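PDB 6OHB: guanine deaminase, which catalyses the zinc-dependent hydrolytic deamination of guanine to xanthine and ammonia, a step of purine degradation. Local coordinates for residues 9-12 and 13-17; 67-71 and 72-76; 125-128 and 129-132; 295-299 and 300-304; 428-432 and 433-437. One frame throughout, in Å; residues are numbered along the deposited sequence.

Contact 1: residues 9-12 and 13-17; sequences KAVR and GSFID
A corner between two sheets brings Val11 and Phe15 together: strand 9-12 belongs to the small mixed sheet near the N-terminus, and after the bend at Gly13 the chain runs on as a strand of another sheet. The Phe15 ring reaches back over the corner, its CG anti to its own carbonyl carbon (chi1 -67°), and ends at Val11. There CZ lies 3.6 Å from Val11 O, with the oxygen at the ring edge and near its plane. The methyl CG1 of Val11 stands 4.3 Å from the same Phe15 CZ, a looser apolar touch. Gly13 suits the bend, because its phi of 159° would jam a CB against Arg12 O. Phe50 and Phe380 meet the Phe15 ring edge-to-face, and Ile74 touches both Val11 and Phe15, so the inner side of the corner is oily. Arg12 directs its guanidinium to Asp37 and Trp53 instead. The slightly positive C-H rim of the phenyl ring is probably a mild electrostatic match for Val11 O.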
loop_
_atom_site.group_PDB
_atom_site.type_symbol
_atom_site.label_atom_id
_atom_site.label_comp_id
_atom_site.label_asym_id
_atom_site.label_seq_id
_atom_site.Cartn_x
_atom_site.Cartn_y
_atom_site.Cartn_z
ATOM N N LYS A 9 -8.782 9.996 35.160
ATOM C CA LYS A 9 -8.752 10.700 33.881
ATOM C C LYS A 9 -10.023 10.362 33.120
ATOM O O LYS A 9 -10.502 9.226 33.185
ATOM C CB LYS A 9 -7.532 10.328 33.020
ATOM C CG LYS A 9 -6.191 10.707 33.613
ATOM C CD LYS A 9 -5.061 10.440 32.624
ATOM C CE LYS A 9 -3.717 10.359 33.333
ATOM N NZ LYS A 9 -2.581 10.291 32.376
ATOM N N ALA A 10 -10.556 11.342 32.390
ATOM C CA ALA A 10 -11.795 11.193 31.635
ATOM C C ALA A 10 -11.542 11.463 30.159
ATOM O O ALA A 10 -11.001 12.514 29.801
ATOM C CB ALA A 10 -12.875 12.142 32.161
ATOM N N VAL A 11 -11.958 10.529 29.306
ATOM C CA VAL A 11 -11.779 10.629 27.862
ATOM C C VAL A 11 -13.141 10.448 27.206
ATOM O O VAL A 11 -13.794 9.417 27.395
ATOM C CB VAL A 11 -10.785 9.581 27.329
ATOM C CG1 VAL A 11 -10.758 9.607 25.812
ATOM C CG2 VAL A 11 -9.387 9.816 27.902
ATOM N N ARG A 12 -13.562 11.431 26.421
ATOM C CA ARG A 12 -14.864 11.402 25.774
ATOM C C ARG A 12 -14.715 11.242 24.263
ATOM O O ARG A 12 -13.783 11.787 23.660
ATOM C CB ARG A 12 -15.639 12.682 26.093
ATOM C CG ARG A 12 -17.057 12.663 25.592
ATOM C CD ARG A 12 -17.779 13.955 25.901
ATOM N NE ARG A 12 -19.150 13.896 25.413
ATOM C CZ ARG A 12 -20.048 14.850 25.615
ATOM N NH1 ARG A 12 -19.717 15.937 26.303
ATOM N NH2 ARG A 12 -21.279 14.714 25.135
ATOM N N GLY A 13 -15.634 10.507 23.650
ATOM C CA GLY A 13 -15.647 10.459 22.196
ATOM C C GLY A 13 -16.384 9.228 21.700
ATOM O O GLY A 13 -17.173 8.633 22.420
ATOM N N SER A 14 -16.100 8.872 20.454
ATOM C CA SER A 14 -16.660 7.683 19.832
ATOM C C SER A 14 -15.688 6.527 20.030
ATOM O O SER A 14 -14.483 6.704 19.878
ATOM C CB SER A 14 -16.907 7.932 18.347
ATOM O OG SER A 14 -18.193 8.481 18.141
ATOM N N PHE A 15 -16.205 5.354 20.387
ATOM C CA PHE A 15 -15.377 4.210 20.748
ATOM C C PHE A 15 -15.818 2.996 19.952
ATOM O O PHE A 15 -17.004 2.835 19.644
ATOM C CB PHE A 15 -15.483 3.860 22.248
ATOM C CG PHE A 15 -14.917 4.896 23.168
ATOM C CD1 PHE A 15 -15.659 6.016 23.524
ATOM C CD2 PHE A 15 -13.643 4.752 23.677
ATOM C CE1 PHE A 15 -15.127 6.968 24.367
ATOM C CE2 PHE A 15 -13.107 5.701 24.518
ATOM C CZ PHE A 15 -13.845 6.808 24.865
ATOM N N ILE A 16 -14.863 2.122 19.649
ATOM C CA ILE A 16 -15.201 0.824 19.071
ATOM C C ILE A 16 -14.233 -0.227 19.596
ATOM O O ILE A 16 -13.021 0.006 19.647
ATOM C CB ILE A 16 -15.207 0.874 17.529
ATOM C CG1 ILE A 16 -15.363 -0.526 16.933
ATOM C CG2 ILE A 16 -13.960 1.557 17.007
ATOM C CD1 ILE A 16 -15.897 -0.513 15.516
ATOM N N ASP A 17 -14.769 -1.373 20.017
ATOM C CA ASP A 17 -13.934 -2.488 20.455
ATOM C C ASP A 17 -14.704 -3.791 20.272
ATOM O O ASP A 17 -15.898 -3.792 19.963
ATOM C CB ASP A 17 -13.451 -2.306 21.909
ATOM C CG ASP A 17 -14.592 -2.309 22.940
ATOM O OD1 ASP A 17 -15.765 -2.035 22.589
ATOM O OD2 ASP A 17 -14.304 -2.579 24.126
#

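Contact 2: residues 67-71 and 72-76; sequences RDYRG and KLIVP
Lys72 starts its side chain hard against the backbone of Tyr69: CB sits 3.3 Å from Tyr69 O, and CG, anti to the Lys72 carbonyl carbon (chi1 -45°), stays 3.4 Å from that same oxygen. Lys72 CD then passes Gly71 C at 4.1 Å. Bends at chi2 and chi4 carry the rest of the chain away from the turn, and the ammonium end makes a cation-pi contact with Tyr426. The turn itself is a type II beta turn from Tyr69 to Lys72, closed by Lys72 N donating to Tyr69 O at 3.0 Å; it swings the chain from strand 67-70 into strand 73-84. Gly71 takes its third position with positive phi, where a CB would collide with the carbonyl of Arg70. Ahead of the turn, Asp68 OD1 accepts from Arg70 N in an Asx turn. Arg70 also holds this carboxylate with two nitrogens, NE to OD1 at 2.9 Å and NH2 to Asp68 OD2 at 2.8 Å. Past the turn, Ile74 CD1 reaches Tyr69 CD2 at 4.2 Å, while the Tyr69 hydroxyl is hydrogen-bonded to that of Tyr429.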
loop_
_atom_site.group_PDB
_atom_site.type_symbol
_atom_site.label_atom_id
_atom_site.label_comp_id
_atom_site.label_asym_id
_atom_site.label_seq_id
_atom_site.Cartn_x
_atom_site.Cartn_y
_atom_site.Cartn_z
ATOM N N ARG A 67 -10.864 15.052 28.520
ATOM C CA ARG A 67 -10.237 15.158 27.205
ATOM C C ARG A 67 -11.300 14.860 26.157
ATOM O O ARG A 67 -11.801 13.734 26.075
ATOM C CB ARG A 67 -9.057 14.198 27.089
ATOM C CG ARG A 67 -7.964 14.463 28.106
ATOM C CD ARG A 67 -7.786 13.271 29.030
ATOM N NE ARG A 67 -7.013 13.607 30.222
ATOM C CZ ARG A 67 -5.684 13.649 30.266
ATOM N NH1 ARG A 67 -4.968 13.381 29.178
ATOM N NH2 ARG A 67 -5.070 13.963 31.400
ATOM N N ASP A 68 -11.669 15.874 25.377
ATOM C CA ASP A 68 -12.805 15.811 24.458
ATOM C C ASP A 68 -12.290 15.475 23.056
ATOM O O ASP A 68 -11.787 16.345 22.342
ATOM C CB ASP A 68 -13.563 17.135 24.490
ATOM C CG ASP A 68 -14.846 17.100 23.686
ATOM O OD1 ASP A 68 -15.181 16.028 23.139
ATOM O OD2 ASP A 68 -15.510 18.157 23.585
ATOM N N TYR A 69 -12.416 14.208 22.662
ATOM C CA TYR A 69 -12.009 13.758 21.336
ATOM C C TYR A 69 -13.207 13.493 20.430
ATOM O O TYR A 69 -13.152 12.622 19.557
ATOM C CB TYR A 69 -11.142 12.503 21.438
ATOM C CG TYR A 69 -9.841 12.709 22.175
ATOM C CD1 TYR A 69 -8.940 13.695 21.780
ATOM C CD2 TYR A 69 -9.505 11.915 23.267
ATOM C CE1 TYR A 69 -7.735 13.885 22.456
ATOM C CE2 TYR A 69 -8.306 12.098 23.951
ATOM C CZ TYR A 69 -7.427 13.083 23.538
ATOM O OH TYR A 69 -6.241 13.268 24.214
ATOM N N ARG A 70 -14.297 14.235 20.623
ATOM C CA ARG A 70 -15.473 14.057 19.784
ATOM C C ARG A 70 -15.158 14.443 18.349
ATOM O O ARG A 70 -14.466 15.428 18.089
ATOM C CB ARG A 70 -16.648 14.873 20.328
ATOM C CG ARG A 70 -17.299 14.212 21.543
ATOM C CD ARG A 70 -18.438 15.040 22.109
ATOM N NE ARG A 70 -17.977 16.318 22.642
ATOM C CZ ARG A 70 -18.785 17.279 23.077
ATOM N NH1 ARG A 70 -20.098 17.103 23.049
ATOM N NH2 ARG A 70 -18.281 18.412 23.543
ATOM N N GLY A 71 -15.668 13.649 17.413
ATOM C CA GLY A 71 -15.290 13.730 16.024
ATOM C C GLY A 71 -14.218 12.738 15.627
ATOM O O GLY A 71 -14.063 12.457 14.434
ATOM N N LYS A 72 -13.511 12.171 16.598
ATOM C CA LYS A 72 -12.513 11.139 16.365
ATOM C C LYS A 72 -13.095 9.773 16.718
ATOM O O LYS A 72 -14.205 9.655 17.245
ATOM C CB LYS A 72 -11.254 11.407 17.197
ATOM C CG LYS A 72 -10.763 12.849 17.181
ATOM C CD LYS A 72 -10.131 13.205 15.844
ATOM C CE LYS A 72 -9.156 14.363 15.976
ATOM N NZ LYS A 72 -9.828 15.655 16.283
ATOM N N LEU A 73 -12.326 8.730 16.424
ATOM C CA LEU A 73 -12.696 7.366 16.770
ATOM C C LEU A 73 -11.616 6.756 17.652
ATOM O O LEU A 73 -10.442 6.749 17.285
ATOM C CB LEU A 73 -12.910 6.533 15.505
ATOM C CG LEU A 73 -13.951 5.417 15.587
ATOM C CD1 LEU A 73 -15.357 5.977 15.372
ATOM C CD2 LEU A 73 -13.626 4.355 14.547
ATOM N N ILE A 74 -12.009 6.209 18.796
ATOM C CA ILE A 74 -11.076 5.701 19.792
ATOM C C ILE A 74 -11.134 4.181 19.756
ATOM O O ILE A 74 -12.211 3.580 19.906
ATOM C CB ILE A 74 -11.392 6.242 21.195
ATOM C CG1 ILE A 74 -11.464 7.767 21.162
ATOM C CG2 ILE A 74 -10.350 5.772 22.200
ATOM C CD1 ILE A 74 -11.753 8.392 22.528
ATOM N N VAL A 75 -9.970 3.572 19.553
ATOM C CA VAL A 75 -9.844 2.125 19.404
ATOM C C VAL A 75 -8.790 1.636 20.386
ATOM O O VAL A 75 -7.947 2.417 20.854
ATOM C CB VAL A 75 -9.469 1.738 17.954
ATOM C CG1 VAL A 75 -10.491 2.287 16.990
ATOM C CG2 VAL A 75 -8.080 2.263 17.603
ATOM N N PRO A 76 -8.819 0.354 20.741
ATOM C CA PRO A 76 -7.728 -0.190 21.554
ATOM C C PRO A 76 -6.422 -0.152 20.774
ATOM O O PRO A 76 -6.413 -0.191 19.543
ATOM C CB PRO A 76 -8.174 -1.629 21.839
ATOM C CG PRO A 76 -9.643 -1.646 21.566
ATOM C CD PRO A 76 -9.866 -0.647 20.480
#

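Contact 3: residues 125-128 and 129-132; sequences FFIK and QLLR
Four successive i to i+4 bonds, from Gln129 N to Phe125 O (2.9 Å) through Arg132 N to Lys128 O (3.0 Å), make this about two regular turns of alpha helix. One turn apart on its flank, Gln129 lies over the Phe125 ring. Its CG rides above one face, away from the ring centre, 3.9 Å from the ring centroid in a CH-pi contact. The bend at chi2 of Gln129 (-44°) then lays the amide nearly parallel to the ring, the planes 15° apart, with NE2 3.6 Å from Phe125 CE1. Glutamine suits this place because its methylenes and flat amide can both cover an aromatic face. Without the Phe125 ring, as with an alanine here, Gln129 is likely to lose its flat support and turn more freely, and the packing against Leu401 of the second subunit to thin. On the inner side, Phe126 CE2 meets Leu130 CD1 at 3.5 Å, the side chains crossing at a slant. Ile127 and Leu131 lie alongside each other, pointing the same way, with CG2 of Ile127 4.2 Å from CD1 of Leu131. Arg132 forms a salt bridge with Asp422. Phe126 also nears Tyr85, a probable substrate-binding residue. This is a barrel helix packing Phe126 and Leu130 on Ile83 of strand 73-84, as in the TIM-barrel fold of amidohydrolases.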
loop_
_atom_site.group_PDB
_atom_site.type_symbol
_atom_site.label_atom_id
_atom_site.label_comp_id
_atom_site.label_asym_id
_atom_site.label_seq_id
_atom_site.Cartn_x
_atom_site.Cartn_y
_atom_site.Cartn_z
ATOM N N PHE A 125 14.077 5.731 18.278
ATOM C CA PHE A 125 13.388 5.884 16.994
ATOM C C PHE A 125 12.321 4.810 16.797
ATOM O O PHE A 125 11.215 5.096 16.318
ATOM C CB PHE A 125 14.407 5.844 15.847
ATOM C CG PHE A 125 13.789 5.913 14.476
ATOM C CD1 PHE A 125 13.584 7.130 13.856
ATOM C CD2 PHE A 125 13.417 4.758 13.805
ATOM C CE1 PHE A 125 13.013 7.198 12.593
ATOM C CE2 PHE A 125 12.845 4.823 12.544
ATOM C CZ PHE A 125 12.644 6.045 11.939
ATOM N N PHE A 126 12.642 3.567 17.159
ATOM C CA PHE A 126 11.719 2.451 16.986
ATOM C C PHE A 126 10.475 2.632 17.851
ATOM O O PHE A 126 9.346 2.419 17.385
ATOM C CB PHE A 126 12.454 1.153 17.324
ATOM C CG PHE A 126 11.637 -0.087 17.158
ATOM C CD1 PHE A 126 11.541 -0.710 15.922
ATOM C CD2 PHE A 126 10.996 -0.657 18.245
ATOM C CE1 PHE A 126 10.796 -1.871 15.769
ATOM C CE2 PHE A 126 10.250 -1.813 18.105
ATOM C CZ PHE A 126 10.147 -2.425 16.870
ATOM N N ILE A 127 10.664 3.023 19.116
ATOM C CA ILE A 127 9.512 3.274 19.983
ATOM C C ILE A 127 8.662 4.412 19.426
ATOM O O ILE A 127 7.423 4.352 19.451
ATOM C CB ILE A 127 9.969 3.561 21.427
ATOM C CG1 ILE A 127 10.688 2.349 22.022
ATOM C CG2 ILE A 127 8.777 3.942 22.306
ATOM C CD1 ILE A 127 9.780 1.193 22.350
ATOM N N LYS A 128 9.311 5.460 18.899
ATOM C CA LYS A 128 8.563 6.586 18.337
ATOM C C LYS A 128 7.717 6.148 17.150
ATOM O O LYS A 128 6.558 6.568 17.013
ATOM C CB LYS A 128 9.526 7.692 17.895
ATOM C CG LYS A 128 9.457 9.020 18.651
ATOM C CD LYS A 128 9.502 8.848 20.159
ATOM C CE LYS A 128 9.468 10.200 20.868
ATOM N NZ LYS A 128 10.707 10.995 20.610
ATOM N N GLN A 129 8.274 5.285 16.294
ATOM C CA GLN A 129 7.514 4.788 15.151
ATOM C C GLN A 129 6.330 3.945 15.603
ATOM O O GLN A 129 5.236 4.052 15.036
ATOM C CB GLN A 129 8.417 3.995 14.208
ATOM C CG GLN A 129 9.548 4.813 13.608
ATOM C CD GLN A 129 9.096 6.177 13.125
ATOM O OE1 GLN A 129 8.330 6.286 12.175
ATOM N NE2 GLN A 129 9.571 7.228 13.786
ATOM N N LEU A 130 6.538 3.076 16.594
ATOM C CA LEU A 130 5.423 2.312 17.150
ATOM C C LEU A 130 4.302 3.239 17.616
ATOM O O LEU A 130 3.133 3.055 17.254
ATOM C CB LEU A 130 5.904 1.432 18.302
ATOM C CG LEU A 130 6.831 0.271 17.947
ATOM C CD1 LEU A 130 7.181 -0.514 19.202
ATOM C CD2 LEU A 130 6.191 -0.626 16.892
ATOM N N LEU A 131 4.643 4.235 18.438
ATOM C CA LEU A 131 3.619 5.107 19.011
ATOM C C LEU A 131 2.873 5.884 17.928
ATOM O O LEU A 131 1.634 5.916 17.917
ATOM C CB LEU A 131 4.248 6.058 20.029
ATOM C CG LEU A 131 4.820 5.367 21.267
ATOM C CD1 LEU A 131 5.374 6.393 22.242
ATOM C CD2 LEU A 131 3.751 4.503 21.930
ATOM N N ARG A 132 3.606 6.503 16.993
ATOM C CA ARG A 132 2.947 7.343 15.996
ATOM C C ARG A 132 2.058 6.553 15.041
ATOM O O ARG A 132 1.254 7.162 14.328
ATOM C CB ARG A 132 3.977 8.150 15.194
ATOM C CG ARG A 132 4.658 7.378 14.083
ATOM C CD ARG A 132 4.789 8.214 12.808
ATOM N NE ARG A 132 5.340 9.542 13.060
ATOM C CZ ARG A 132 5.407 10.510 12.152
ATOM N NH1 ARG A 132 4.962 10.301 10.919
ATOM N NH2 ARG A 132 5.924 11.688 12.473
#

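Contact 4: residues 295-299 and 300-304; sequences IAFCP and TSNLY
Cys298, at the N-cap position, accepts through its O from Asn302 N at 3.3 Å, a backbone hydrogen bond that starts the helix following strand 295-297. A second backbone bond runs from Leu303 N to Pro299 O at 3.0 Å. Proline fits the first turn, where its missing N-H costs no helical bond. Water adds a further link: one molecule accepts from Cys298 N at 3.1 Å and from Asn302 ND2 at 2.6 Å, tying the side chain of the helix to the end of the strand. Close contacts without a bond follow. The Asn302 side chain, CG anti to its carbonyl carbon (chi1 -69°), folds back over the Cys298 carbonyl, so that CG comes within 2.9 Å of Cys298 O. Asn302 ND2 also stands at the edge of the Phe297 ring, 4.4 Å from CE1, while Asn302 OD1 accepts a hydrogen bond from His276 ND1. Packing completes the set: Pro299 CD lies over one face of Phe297. Cys298 touches the zinc ligand His82, and Ser301 touches the ligand Asp327. An amide that can both donate and accept therefore links strand end, water and histidine, and probably helps to keep this buried polar junction ordered beside the zinc site.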
loop_
_atom_site.group_PDB
_atom_site.type_symbol
_atom_site.label_atom_id
_atom_site.label_comp_id
_atom_site.label_asym_id
_atom_site.label_seq_id
_atom_site.Cartn_x
_atom_site.Cartn_y
_atom_site.Cartn_z
ATOM N N ILE A 295 0.312 -17.972 15.117
ATOM C CA ILE A 295 0.900 -17.602 13.833
ATOM C C ILE A 295 0.910 -16.083 13.728
ATOM O O ILE A 295 -0.081 -15.424 14.064
ATOM C CB ILE A 295 0.114 -18.213 12.651
ATOM C CG1 ILE A 295 0.131 -19.742 12.711
ATOM C CG2 ILE A 295 0.662 -17.705 11.320
ATOM C CD1 ILE A 295 -0.640 -20.397 11.591
ATOM N N ALA A 296 2.026 -15.529 13.251
ATOM C CA ALA A 296 2.127 -14.105 12.933
ATOM C C ALA A 296 2.008 -13.928 11.422
ATOM O O ALA A 296 2.950 -14.223 10.680
ATOM C CB ALA A 296 3.438 -13.517 13.449
ATOM N N PHE A 297 0.859 -13.418 10.985
ATOM C CA PHE A 297 0.560 -13.149 9.581
ATOM C C PHE A 297 1.187 -11.815 9.189
ATOM O O PHE A 297 0.854 -10.775 9.769
ATOM C CB PHE A 297 -0.964 -13.156 9.402
ATOM C CG PHE A 297 -1.452 -12.930 7.988
ATOM C CD1 PHE A 297 -0.614 -13.043 6.892
ATOM C CD2 PHE A 297 -2.788 -12.606 7.773
ATOM C CE1 PHE A 297 -1.096 -12.829 5.606
ATOM C CE2 PHE A 297 -3.272 -12.391 6.500
ATOM C CZ PHE A 297 -2.429 -12.499 5.414
ATOM N N CYS A 298 2.093 -11.837 8.203
ATOM C CA CYS A 298 2.786 -10.635 7.731
ATOM C C CYS A 298 2.642 -10.520 6.219
ATOM O O CYS A 298 3.540 -10.944 5.469
ATOM C CB CYS A 298 4.276 -10.670 8.090
ATOM S SG CYS A 298 4.731 -11.356 9.693
ATOM N N PRO A 299 1.558 -9.902 5.734
ATOM C CA PRO A 299 1.331 -9.903 4.278
ATOM C C PRO A 299 2.333 -9.069 3.488
ATOM O O PRO A 299 2.706 -9.453 2.368
ATOM C CB PRO A 299 -0.097 -9.360 4.145
ATOM C CG PRO A 299 -0.333 -8.591 5.410
ATOM C CD PRO A 299 0.418 -9.338 6.476
ATOM N N THR A 300 2.794 -7.943 4.040
ATOM C CA THR A 300 3.620 -7.017 3.269
ATOM C C THR A 300 4.952 -7.646 2.869
ATOM O O THR A 300 5.329 -7.633 1.690
ATOM C CB THR A 300 3.847 -5.733 4.070
ATOM O OG1 THR A 300 2.588 -5.121 4.358
ATOM C CG2 THR A 300 4.703 -4.749 3.281
ATOM N N SER A 301 5.682 -8.197 3.841
ATOM C CA SER A 301 6.938 -8.861 3.518
ATOM C C SER A 301 6.710 -10.130 2.702
ATOM O O SER A 301 7.530 -10.462 1.839
ATOM C CB SER A 301 7.728 -9.163 4.793
ATOM O OG SER A 301 7.356 -10.410 5.345
ATOM N N ASN A 302 5.599 -10.840 2.934
ATOM C CA ASN A 302 5.296 -12.002 2.100
ATOM C C ASN A 302 5.195 -11.606 0.630
ATOM O O ASN A 302 5.618 -12.358 -0.258
ATOM C CB ASN A 302 3.996 -12.675 2.545
ATOM C CG ASN A 302 4.107 -13.355 3.903
ATOM O OD1 ASN A 302 5.190 -13.471 4.483
ATOM N ND2 ASN A 302 2.974 -13.810 4.415
ATOM N N LEU A 303 4.638 -10.426 0.351
ATOM C CA LEU A 303 4.493 -10.006 -1.038
ATOM C C LEU A 303 5.797 -9.448 -1.606
ATOM O O LEU A 303 6.162 -9.766 -2.745
ATOM C CB LEU A 303 3.367 -8.980 -1.160
ATOM C CG LEU A 303 1.944 -9.529 -1.075
ATOM C CD1 LEU A 303 0.928 -8.402 -1.176
ATOM C CD2 LEU A 303 1.709 -10.565 -2.160
ATOM N N TYR A 304 6.519 -8.624 -0.835
ATOM C CA TYR A 304 7.762 -8.041 -1.343
ATOM C C TYR A 304 8.791 -9.112 -1.695
ATOM O O TYR A 304 9.540 -8.965 -2.667
ATOM C CB TYR A 304 8.363 -7.071 -0.322
ATOM C CG TYR A 304 7.816 -5.660 -0.370
ATOM C CD1 TYR A 304 7.876 -4.902 -1.535
ATOM C CD2 TYR A 304 7.259 -5.077 0.761
ATOM C CE1 TYR A 304 7.379 -3.606 -1.574
ATOM C CE2 TYR A 304 6.763 -3.784 0.733
ATOM C CZ TYR A 304 6.822 -3.054 -0.430
ATOM O OH TYR A 304 6.322 -1.770 -0.436
HETATM O O HOH W 1 2.475 -14.608 6.788
#

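Contact 5: residues 428-432 and 433-437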
loop_
_atom_site.group_PDB
_atom_site.type_symbol
_atom_site.label_atom_id
_atom_site.label_comp_id
_atom_site.label_asym_id
_atom_site.label_seq_id
_atom_site.Cartn_x
_atom_site.Cartn_y
_atom_site.Cartn_z
ATOM N N THR A 428 -1.945 8.775 21.002
ATOM C CA THR A 428 -1.674 7.434 21.508
ATOM C C THR A 428 -1.460 7.500 23.015
ATOM O O THR A 428 -0.595 8.251 23.496
ATOM C CB THR A 428 -0.460 6.789 20.818
ATOM O OG1 THR A 428 -0.702 6.709 19.408
ATOM C CG2 THR A 428 -0.224 5.379 21.354
ATOM N N TYR A 429 -2.233 6.682 23.738
ATOM C CA TYR A 429 -2.163 6.538 25.184
ATOM C C TYR A 429 -1.587 5.167 25.519
ATOM O O TYR A 429 -2.067 4.142 25.012
ATOM C CB TYR A 429 -3.552 6.673 25.823
ATOM C CG TYR A 429 -4.092 8.086 25.931
ATOM C CD1 TYR A 429 -4.588 8.755 24.811
ATOM C CD2 TYR A 429 -4.124 8.748 27.158
ATOM C CE1 TYR A 429 -5.092 10.052 24.910
ATOM C CE2 TYR A 429 -4.624 10.043 27.265
ATOM C CZ TYR A 429 -5.108 10.688 26.139
ATOM O OH TYR A 429 -5.606 11.971 26.248
ATOM N N VAL A 430 -0.583 5.148 26.390
ATOM C CA VAL A 430 0.006 3.912 26.893
ATOM C C VAL A 430 0.008 3.974 28.415
ATOM O O VAL A 430 0.421 4.985 28.997
ATOM C CB VAL A 430 1.431 3.697 26.348
ATOM C CG1 VAL A 430 2.179 2.672 27.178
ATOM C CG2 VAL A 430 1.376 3.266 24.884
ATOM N N ASP A 431 -0.457 2.897 29.054
ATOM C CA ASP A 431 -0.553 2.832 30.516
ATOM C C ASP A 431 -1.396 3.991 31.060
ATOM O O ASP A 431 -1.060 4.613 32.069
ATOM C CB ASP A 431 0.839 2.800 31.159
ATOM C CG ASP A 431 0.791 2.476 32.644
ATOM O OD1 ASP A 431 0.105 1.501 33.020
ATOM O OD2 ASP A 431 1.445 3.196 33.430
ATOM N N GLY A 432 -2.468 4.325 30.343
ATOM C CA GLY A 432 -3.341 5.400 30.761
ATOM C C GLY A 432 -2.747 6.779 30.611
ATOM O O GLY A 432 -3.316 7.746 31.121
ATOM N N ARG A 433 -1.634 6.900 29.904
ATOM C CA ARG A 433 -0.896 8.147 29.800
ATOM C C ARG A 433 -0.743 8.517 28.331
ATOM O O ARG A 433 -0.444 7.660 27.493
ATOM C CB ARG A 433 0.479 7.987 30.459
ATOM C CG ARG A 433 1.225 9.266 30.760
ATOM C CD ARG A 433 2.347 8.985 31.755
ATOM N NE ARG A 433 1.836 8.441 33.015
ATOM C CZ ARG A 433 2.016 7.189 33.430
ATOM N NH1 ARG A 433 2.703 6.327 32.687
ATOM N NH2 ARG A 433 1.503 6.797 34.593
ATOM N N LEU A 434 -0.939 9.795 28.026
ATOM C CA LEU A 434 -0.730 10.288 26.670
ATOM C C LEU A 434 0.760 10.252 26.357
ATOM O O LEU A 434 1.543 11.008 26.945
ATOM C CB LEU A 434 -1.298 11.697 26.523
ATOM C CG LEU A 434 -1.054 12.372 25.170
ATOM C CD1 LEU A 434 -1.651 11.534 24.056
ATOM C CD2 LEU A 434 -1.656 13.769 25.158
ATOM N N VAL A 435 1.161 9.379 25.432
ATOM C CA VAL A 435 2.568 9.251 25.071
ATOM C C VAL A 435 2.858 9.691 23.647
ATOM O O VAL A 435 4.041 9.749 23.268
ATOM C CB VAL A 435 3.083 7.813 25.290
ATOM C CG1 VAL A 435 3.065 7.464 26.771
ATOM C CG2 VAL A 435 2.250 6.821 24.494
ATOM N N TYR A 436 1.839 9.989 22.839
ATOM C CA TYR A 436 2.127 10.582 21.537
ATOM C C TYR A 436 0.976 11.472 21.097
ATOM O O TYR A 436 -0.194 11.101 21.234
ATOM C CB TYR A 436 2.398 9.521 20.464
ATOM C CG TYR A 436 2.354 10.052 19.042
ATOM C CD1 TYR A 436 3.467 10.659 18.465
ATOM C CD2 TYR A 436 1.201 9.932 18.269
ATOM C CE1 TYR A 436 3.430 11.141 17.156
ATOM C CE2 TYR A 436 1.150 10.409 16.969
ATOM C CZ TYR A 436 2.267 11.010 16.415
ATOM O OH TYR A 436 2.215 11.483 15.123
ATOM N N GLU A 437 1.329 12.629 20.534
ATOM C CA GLU A 437 0.370 13.558 19.952
ATOM C C GLU A 437 0.901 14.052 18.613
ATOM O O GLU A 437 2.025 14.552 18.534
ATOM C CB GLU A 437 0.095 14.741 20.889
ATOM C CG GLU A 437 1.338 15.383 21.460
ATOM C CD GLU A 437 1.022 16.438 22.493
ATOM O OE1 GLU A 437 0.014 16.286 23.228
ATOM O OE2 GLU A 437 1.789 17.424 22.554
HETATM O O HOH W 2 3.078 5.817 29.896
#
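Leu434 lies across one face of the Tyr429 ring, the two residues being a non-hydrogen-bonded antiparallel pair. CB of Leu434 sits 4.1 Å from the ring centroid, 21° off the normal, in a CH-pi contact, and CD1 reaches on to Tyr429 CE1 at 3.8 Å. CG anti to the carbonyl carbon (chi1 -76°) sets the Tyr429 ring beside Leu434; the ring also stacks with Phe388. Leu434 would probably lose the ring it covers, and the Tyr69 hydroxyl its hydrogen-bonding mate, if an alanine replaced Tyr429. Val430 and Val435 meet at a slant, CG2 to CG2 at 3.7 Å, and Leu131 of helix 116-132 touches both. At the turn, Asp431 and Arg433 run alongside, their carboxylate and guanidinium planes 63° apart; the OD2 to NH1 salt bridge is weak at 3.5 Å, and Asp431 OD2 also bonds to Asn160. A water joins Arg433 NH1 to Val430 O. Asp431 and Gly432 adopt the positive phi of a type I' turn, easy for glycine. Thr428 O accepts from both Val435 N (2.8 Å) and Tyr436 N (3.1 Å), the classic beta bulge of a tight, twisted beta hairpin.

Overall arrangement
Contacts 1 and 2 are paired corners: strands 8-12 and 67-70 are neighbours in one sheet, and after their bends strands 14-18 and 73-84 pair again, with the two centres about 5 Å apart. Contact 1 is buried and largely apolar, whereas contact 2 keeps an exposed, charged turn. Contact 5, partly buried, joins this end to the barrel: Lys9 NZ bonds to Gly432 O, and Leu131 O of contact 3 takes part in a bond with Thr428 OG1. Contacts 3 and 4 are buried, about 20 Å apart between centres, and both touch the second subunit. Contact 3 relies on aromatic and aliphatic packing; contact 4, nearest the zinc, relies on polar groups and water.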